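Side-chain contacts in Tp0751 (Treponema pallidum, PDB 5JK2), which adopts a non-canonical lipocalin fold and mediates adhesion to extracellular matrix components and interactions with host cells: residues I32-R37 and L46-A51; T121-S124 and I128-R131. The protein carries 1 engineered substitution. One frame throughout, in Å; residues are numbered along the deposited sequence.

Contact 1 (I32-R37 and L46-A51); sequences IALWNR and LQHLLA
Leu49 and Leu34 reach each other from different first torsions: in Leu49 CG stands anti to the carbonyl carbon (chi1 -75°), whereas in Leu34 it lies opposite the backbone N (chi1 -160°). The two side chains run past one another in opposite directions, and their CD2 methyls meet at 3.7 Å. The other branch of Leu49 turns to Trp35. Its CD1 sits at the edge of the indole, close to the ring plane, 3.7 Å from Trp35 CE3, and the two side chains cross at about a right angle. Leu49 thus gives one methyl to each of two successive helix residues. This is how helix 26-39, which precedes the first strand of the lipocalin-like barrel, is fastened to the loop 46-51 that leads into strand 52-56. Leu34 CD2 also lies against His48, 3.8 Å from its CB, with the leucine and histidine side chains nearly perpendicular. At the far end of the indole Leu46 CD1 makes a looser approach, 4.4 Å from Trp35 CZ3. The leucine and tryptophan contacts are apolar, and Leu34 meets His48 through carbon, at CB and CG. Burial is graded: Leu46 and Leu49 are buried, while His48 is exposed at the margin. Arg31 NH1, one helical turn before Trp35, hydrogen-bonds to the carbonyl O of Leu49, a second link between helix and loop.

Contact 2 (T121-S124 and I128-R131); sequences TFES and IHVR
A carboxylate nearly coplanar with an imidazole, meeting it at the ring edge without a hydrogen bond, sets this hairpin contact apart: Glu123 OE1 approaches His129 near the plane of its ring, and the two planes differ by only 19°. The oxygen is 3.5 Å from His129 CB and 3.9 Å from ND1. Glu123 gets there because CG is anti to its carbonyl carbon (chi1 -41°) and the chain beyond runs extended, carrying the carboxylate back across the neighbouring strand. There OE1 also lies 3.5 Å from the carbonyl O of Ile128, an acceptor facing an acceptor. Behind these side chains the backbones of strands 115-122 and 127-135, adjacent in the eight-stranded barrel of the lipocalin-like fold, form an antiparallel ladder. Thr121 and His129 are its hydrogen-bonded pair: the bond from Thr121 N to His129 O is nearly straight, while the shorter return bond, 2.7 Å from His129 N to Thr121 O, is bent to 141°. Phe122 and Ile128 follow as a non-hydrogen-bonded pair, with side chains on the opposite face of the sheet from Thr121 and His129. Ile128 CG2 rests over one face of the phenyl ring, 3.7 Å from its centroid, in a CH-pi contact. Next to this pair the regular ladder gives way to a classic beta bulge, in which Glu123 and Ser124 both face Val127. The hairpin is thus two-sided, a buried aromatic and aliphatic pair on one face and an acid beside a histidine on the exposed one. Proximity of the carboxylate would be expected to favour a protonated His129, and the facing Ile128 carbonyl to disfavour negative charge on Glu123, although neither charge state is established.

Overall arrangement
The two contacts follow one another along the chain, contact 1 closing before contact 2 opens, and their centres are 13 Å apart. Contact 1 joins helix 26-39 to the loop before strand 52-56; contact 2 joins strands 115-122 and 127-135, neighbours in the eight-stranded antiparallel barrel. Phe122 links them directly. Its ring packs against Leu46, Leu49 and Leu50 of the loop, with Leu46 CD1 3.6 Å from Phe122 CE1, and Trp35 CZ3 comes within 3.8 Å of Phe122 CB. The buried leucines before the first strand thus share an apolar cluster with the barrel wall, packing helix and loop onto the barrel, consistent with the non-canonical lipocalin fold.

Contact 1 (I32-R37 and L46-A51)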
ATOM      1  N   ILE A  32      -3.962 -14.879  -7.466  1.00 44.68           N
ATOM      2  CA  ILE A  32      -5.072 -14.717  -8.393  1.00 44.72           C
ATOM      3  C   ILE A  32      -6.341 -15.304  -7.787  1.00 45.39           C
ATOM      4  O   ILE A  32      -7.435 -14.776  -7.981  1.00 53.84           O
ATOM      5  CB  ILE A  32      -4.794 -15.391  -9.744  1.00 49.21           C
ATOM      6  CG1 ILE A  32      -3.500 -14.849 -10.358  1.00 53.07           C
ATOM      7  CG2 ILE A  32      -5.961 -15.160 -10.694  1.00 51.54           C
ATOM      8  CD1 ILE A  32      -2.948 -15.701 -11.481  1.00 52.83           C
ATOM      9  N   ALA A  33      -6.186 -16.409  -7.067  1.00 44.27           N
ATOM     10  CA  ALA A  33      -7.297 -17.023  -6.351  1.00 43.77           C
ATOM     11  C   ALA A  33      -7.803 -16.062  -5.284  1.00 49.85           C
ATOM     12  O   ALA A  33      -8.997 -15.773  -5.204  1.00 52.67           O
ATOM     13  CB  ALA A  33      -6.869 -18.337  -5.724  1.00 46.76           C
ATOM     14  N   LEU A  34      -6.871 -15.571  -4.474  1.00 51.83           N
ATOM     15  CA  LEU A  34      -7.167 -14.595  -3.432  1.00 51.89           C
ATOM     16  C   LEU A  34      -7.799 -13.348  -4.041  1.00 47.26           C
ATOM     17  O   LEU A  34      -8.727 -12.765  -3.478  1.00 48.43           O
ATOM     18  CB  LEU A  34      -5.884 -14.235  -2.680  1.00 57.24           C
ATOM     19  CG  LEU A  34      -5.971 -13.610  -1.288  1.00 65.60           C
ATOM     20  CD1 LEU A  34      -6.633 -14.569  -0.310  1.00 66.22           C
ATOM     21  CD2 LEU A  34      -4.574 -13.228  -0.820  1.00 57.57           C
ATOM     22  N   TRP A  35      -7.282 -12.950  -5.199  1.00 46.17           N
ATOM     23  CA  TRP A  35      -7.790 -11.795  -5.931  1.00 43.04           C
ATOM     24  C   TRP A  35      -9.245 -11.989  -6.330  1.00 44.61           C
ATOM     25  O   TRP A  35     -10.071 -11.092  -6.158  1.00 44.93           O
ATOM     26  CB  TRP A  35      -6.931 -11.540  -7.172  1.00 44.46           C
ATOM     27  CG  TRP A  35      -7.559 -10.628  -8.182  1.00 43.50           C
ATOM     28  CD1 TRP A  35      -8.037 -10.972  -9.412  1.00 39.36           C
ATOM     29  CD2 TRP A  35      -7.775  -9.217  -8.049  1.00 43.69           C
ATOM     30  NE1 TRP A  35      -8.537  -9.865 -10.053  1.00 39.73           N
ATOM     31  CE2 TRP A  35      -8.389  -8.776  -9.237  1.00 41.27           C
ATOM     32  CE3 TRP A  35      -7.510  -8.287  -7.041  1.00 41.46           C
ATOM     33  CZ2 TRP A  35      -8.741  -7.443  -9.444  1.00 49.83           C
ATOM     34  CZ3 TRP A  35      -7.861  -6.965  -7.249  1.00 38.82           C
ATOM     35  CH2 TRP A  35      -8.469  -6.556  -8.441  1.00 47.27           C
ATOM     36  N   ASN A  36      -9.553 -13.168  -6.857  1.00 45.98           N
ATOM     37  CA  ASN A  36     -10.905 -13.486  -7.293  1.00 43.41           C
ATOM     38  C   ASN A  36     -11.909 -13.385  -6.152  1.00 48.86           C
ATOM     39  O   ASN A  36     -13.054 -12.981  -6.359  1.00 53.99           O
ATOM     40  CB  ASN A  36     -10.946 -14.890  -7.897  1.00 45.35           C
ATOM     41  CG  ASN A  36     -12.260 -15.185  -8.598  1.00 55.20           C
ATOM     42  OD1 ASN A  36     -12.384 -15.002  -9.809  1.00 54.32           O
ATOM     43  ND2 ASN A  36     -13.247 -15.643  -7.837  1.00 59.73           N
ATOM     44  N   ARG A  37     -11.477 -13.745  -4.948  1.00 55.33           N
ATOM     45  CA  ARG A  37     -12.348 -13.686  -3.778  1.00 59.40           C
ATOM     46  C   ARG A  37     -12.628 -12.241  -3.368  1.00 56.98           C
ATOM     47  O   ARG A  37     -13.536 -11.975  -2.581  1.00 57.04           O
ATOM     48  CB  ARG A  37     -11.731 -14.456  -2.605  1.00 54.68           C
ATOM     49  CG  ARG A  37     -11.486 -15.929  -2.902  1.00 66.37           C
ATOM     50  CD  ARG A  37     -11.662 -16.813  -1.671  1.00 71.92           C
ATOM     51  NE  ARG A  37     -10.580 -16.660  -0.702  1.00 67.87           N
ATOM     52  CZ  ARG A  37      -9.382 -17.226  -0.819  1.00 63.70           C
ATOM     53  NH1 ARG A  37      -9.092 -17.973  -1.877  1.00 62.16           N
ATOM     54  NH2 ARG A  37      -8.465 -17.034   0.118  1.00 73.31           N
ATOM     55  N   LEU A  46      -8.932  -7.933   1.249  1.00 56.67           N
ATOM     56  CA  LEU A  46      -8.225  -7.626   0.010  1.00 49.07           C
ATOM     57  C   LEU A  46      -6.812  -7.172   0.375  1.00 48.90           C
ATOM     58  O   LEU A  46      -5.893  -7.207  -0.445  1.00 44.97           O
ATOM     59  CB  LEU A  46      -8.963  -6.545  -0.789  1.00 54.21           C
ATOM     60  CG  LEU A  46      -8.154  -5.680  -1.765  1.00 56.49           C
ATOM     61  CD1 LEU A  46      -7.615  -6.500  -2.925  1.00 58.69           C
ATOM     62  CD2 LEU A  46      -9.005  -4.524  -2.272  1.00 63.95           C
ATOM     63  N   GLN A  47      -6.655  -6.750   1.626  1.00 47.64           N
ATOM     64  CA  GLN A  47      -5.380  -6.272   2.141  1.00 38.07           C
ATOM     65  C   GLN A  47      -4.323  -7.360   2.061  1.00 37.03           C
ATOM     66  O   GLN A  47      -3.132  -7.078   1.933  1.00 38.46           O
ATOM     67  CB  GLN A  47      -5.532  -5.808   3.593  1.00 42.68           C
ATOM     68  CG  GLN A  47      -6.675  -4.828   3.830  1.00 48.35           C
ATOM     69  CD  GLN A  47      -6.749  -4.354   5.271  1.00 50.83           C
ATOM     70  OE1 GLN A  47      -5.886  -4.676   6.086  1.00 56.06           O
ATOM     71  NE2 GLN A  47      -7.784  -3.585   5.589  1.00 54.55           N
ATOM     72  N   HIS A  48      -4.770  -8.607   2.137  1.00 40.12           N
ATOM     73  CA  HIS A  48      -3.868  -9.748   2.155  1.00 53.01           C
ATOM     74  C   HIS A  48      -3.005  -9.776   0.895  1.00 50.58           C
ATOM     75  O   HIS A  48      -1.912 -10.345   0.890  1.00 48.14           O
ATOM     76  CB  HIS A  48      -4.665 -11.045   2.296  1.00 57.77           C
ATOM     77  CG  HIS A  48      -3.887 -12.173   2.899  1.00 67.61           C
ATOM     78  ND1 HIS A  48      -4.480 -13.336   3.343  1.00 66.73           N
ATOM     79  CD2 HIS A  48      -2.559 -12.315   3.138  1.00 68.20           C
ATOM     80  CE1 HIS A  48      -3.554 -14.145   3.825  1.00 67.13           C
ATOM     81  NE2 HIS A  48      -2.382 -13.552   3.713  1.00 70.72           N
ATOM     82  N   LEU A  49      -3.494  -9.141  -0.165  1.00 41.68           N
ATOM     83  CA  LEU A  49      -2.741  -9.038  -1.409  1.00 38.75           C
ATOM     84  C   LEU A  49      -1.653  -7.975  -1.320  1.00 34.21           C
ATOM     85  O   LEU A  49      -0.694  -8.000  -2.089  1.00 35.26           O
ATOM     86  CB  LEU A  49      -3.676  -8.720  -2.580  1.00 47.74           C
ATOM     87  CG  LEU A  49      -4.554  -9.856  -3.113  1.00 45.52           C
ATOM     88  CD1 LEU A  49      -5.511  -9.328  -4.167  1.00 39.14           C
ATOM     89  CD2 LEU A  49      -3.704 -10.987  -3.680  1.00 52.61           C
ATOM     90  N   LEU A  50      -1.801  -7.036  -0.390  1.00 34.47           N
ATOM     91  CA  LEU A  50      -0.841  -5.943  -0.263  1.00 37.37           C
ATOM     92  C   LEU A  50       0.419  -6.365   0.475  1.00 31.45           C
ATOM     93  O   LEU A  50       1.497  -5.820   0.231  1.00 25.46           O
ATOM     94  CB  LEU A  50      -1.476  -4.752   0.457  1.00 32.32           C
ATOM     95  CG  LEU A  50      -2.546  -4.003  -0.337  1.00 31.97           C
ATOM     96  CD1 LEU A  50      -3.229  -2.977   0.538  1.00 27.50           C
ATOM     97  CD2 LEU A  50      -1.935  -3.340  -1.560  1.00 29.09           C
ATOM     98  N   ALA A  51       0.275  -7.327   1.382  1.00 34.48           N
ATOM     99  CA  ALA A  51       1.395  -7.810   2.182  1.00 33.82           C
ATOM    100  C   ALA A  51       2.584  -8.189   1.303  1.00 34.90           C
ATOM    101  O   ALA A  51       2.554  -9.203   0.606  1.00 38.58           O
ATOM    102  CB  ALA A  51       0.963  -8.996   3.021  1.00 37.80           C
TER

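Contact 2 (T121-S124 and I128-R131)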
ATOM      1  N   THR A 121      -5.351   1.746  -4.866  1.00 49.73           N
ATOM      2  CA  THR A 121      -6.341   1.244  -5.813  1.00 46.67           C
ATOM      3  C   THR A 121      -5.748   0.116  -6.644  1.00 38.49           C
ATOM      4  O   THR A 121      -4.829   0.329  -7.434  1.00 34.38           O
ATOM      5  CB  THR A 121      -6.845   2.357  -6.749  1.00 38.07           C
ATOM      6  OG1 THR A 121      -7.326   3.459  -5.971  1.00 37.87           O
ATOM      7  CG2 THR A 121      -7.966   1.845  -7.646  1.00 48.21           C
ATOM      8  N   PHE A 122      -6.279  -1.086  -6.452  1.00 38.28           N
ATOM      9  CA  PHE A 122      -5.827  -2.257  -7.189  1.00 34.58           C
ATOM     10  C   PHE A 122      -6.265  -2.226  -8.645  1.00 36.22           C
ATOM     11  O   PHE A 122      -7.390  -1.841  -8.960  1.00 39.35           O
ATOM     12  CB  PHE A 122      -6.360  -3.532  -6.541  1.00 41.70           C
ATOM     13  CG  PHE A 122      -5.529  -4.030  -5.397  1.00 39.09           C
ATOM     14  CD1 PHE A 122      -5.742  -3.567  -4.113  1.00 41.11           C
ATOM     15  CD2 PHE A 122      -4.549  -4.982  -5.608  1.00 32.45           C
ATOM     16  CE1 PHE A 122      -4.982  -4.040  -3.062  1.00 39.25           C
ATOM     17  CE2 PHE A 122      -3.791  -5.455  -4.566  1.00 27.14           C
ATOM     18  CZ  PHE A 122      -4.007  -4.985  -3.291  1.00 30.05           C
ATOM     19  N   GLU A 123      -5.361  -2.645  -9.524  1.00 37.57           N
ATOM     20  CA  GLU A 123      -5.667  -2.820 -10.938  1.00 37.58           C
ATOM     21  C   GLU A 123      -5.598  -4.308 -11.248  1.00 35.47           C
ATOM     22  O   GLU A 123      -6.349  -4.826 -12.072  1.00 37.47           O
ATOM     23  CB  GLU A 123      -4.691  -2.034 -11.818  1.00 40.49           C
ATOM     24  CG  GLU A 123      -4.347  -0.644 -11.287  1.00 40.32           C
ATOM     25  CD  GLU A 123      -3.410   0.117 -12.206  1.00 46.08           C
ATOM     26  OE1 GLU A 123      -2.881   1.167 -11.783  1.00 39.38           O
ATOM     27  OE2 GLU A 123      -3.203  -0.335 -13.352  1.00 53.19           O
ATOM     28  N   SER A 124      -4.682  -4.986 -10.567  1.00 37.89           N
ATOM     29  CA  SER A 124      -4.527  -6.427 -10.685  1.00 36.72           C
ATOM     30  C   SER A 124      -3.991  -6.948  -9.366  1.00 37.24           C
ATOM     31  O   SER A 124      -3.761  -6.175  -8.440  1.00 38.73           O
ATOM     32  CB  SER A 124      -3.583  -6.792 -11.829  1.00 42.23           C
ATOM     33  OG  SER A 124      -3.898  -6.064 -13.002  1.00 46.53           O
ATOM     34  N   ILE A 128      -1.051  -2.034  -8.581  1.00 32.44           N
ATOM     35  CA  ILE A 128      -1.870  -1.070  -7.855  1.00 33.19           C
ATOM     36  C   ILE A 128      -1.582   0.349  -8.332  1.00 29.82           C
ATOM     37  O   ILE A 128      -0.697   0.568  -9.161  1.00 31.47           O
ATOM     38  CB  ILE A 128      -1.623  -1.143  -6.327  1.00 31.16           C
ATOM     39  CG1 ILE A 128      -0.161  -0.812  -5.998  1.00 25.77           C
ATOM     40  CG2 ILE A 128      -1.979  -2.519  -5.798  1.00 29.01           C
ATOM     41  CD1 ILE A 128       0.098  -0.519  -4.535  1.00 20.56           C
ATOM     42  N   HIS A 129      -2.330   1.308  -7.797  1.00 28.89           N
ATOM     43  CA  HIS A 129      -2.019   2.717  -7.983  1.00 32.29           C
ATOM     44  C   HIS A 129      -2.227   3.436  -6.656  1.00 27.43           C
ATOM     45  O   HIS A 129      -3.289   3.327  -6.043  1.00 26.43           O
ATOM     46  CB  HIS A 129      -2.882   3.346  -9.077  1.00 39.92           C
ATOM     47  CG  HIS A 129      -2.363   4.665  -9.562  1.00 38.28           C
ATOM     48  ND1 HIS A 129      -1.771   4.826 -10.797  1.00 38.57           N
ATOM     49  CD2 HIS A 129      -2.327   5.881  -8.966  1.00 34.58           C
ATOM     50  CE1 HIS A 129      -1.404   6.088 -10.945  1.00 35.11           C
ATOM     51  NE2 HIS A 129      -1.728   6.748  -9.847  1.00 35.35           N
ATOM     52  N   VAL A 130      -1.203   4.160  -6.216  1.00 24.77           N
ATOM     53  CA  VAL A 130      -1.208   4.772  -4.893  1.00 29.42           C
ATOM     54  C   VAL A 130      -1.311   6.291  -4.954  1.00 26.82           C
ATOM     55  O   VAL A 130      -0.706   6.936  -5.810  1.00 28.26           O
ATOM     56  CB  VAL A 130       0.065   4.402  -4.103  1.00 26.69           C
ATOM     57  CG1 VAL A 130       0.001   4.969  -2.687  1.00 27.02           C
ATOM     58  CG2 VAL A 130       0.246   2.894  -4.060  1.00 31.30           C
ATOM     59  N   ARG A 131      -2.088   6.844  -4.029  1.00 22.05           N
ATOM     60  CA  ARG A 131      -2.161   8.278  -3.806  1.00 29.85           C
ATOM     61  C   ARG A 131      -1.903   8.504  -2.324  1.00 23.68           C
ATOM     62  O   ARG A 131      -2.530   7.870  -1.477  1.00 24.96           O
ATOM     63  CB  ARG A 131      -3.522   8.837  -4.244  1.00 34.41           C
ATOM     64  CG  ARG A 131      -3.951  10.162  -3.605  1.00 36.70           C
ATOM     65  CD  ARG A 131      -3.261  11.371  -4.229  1.00 42.83           C
ATOM     66  NE  ARG A 131      -3.771  12.627  -3.672  1.00 53.31           N
ATOM     67  CZ  ARG A 131      -3.450  13.841  -4.113  1.00 50.80           C
ATOM     68  NH1 ARG A 131      -2.612  13.989  -5.131  1.00 48.40           N
ATOM     69  NH2 ARG A 131      -3.974  14.911  -3.533  1.00 47.98           N
TER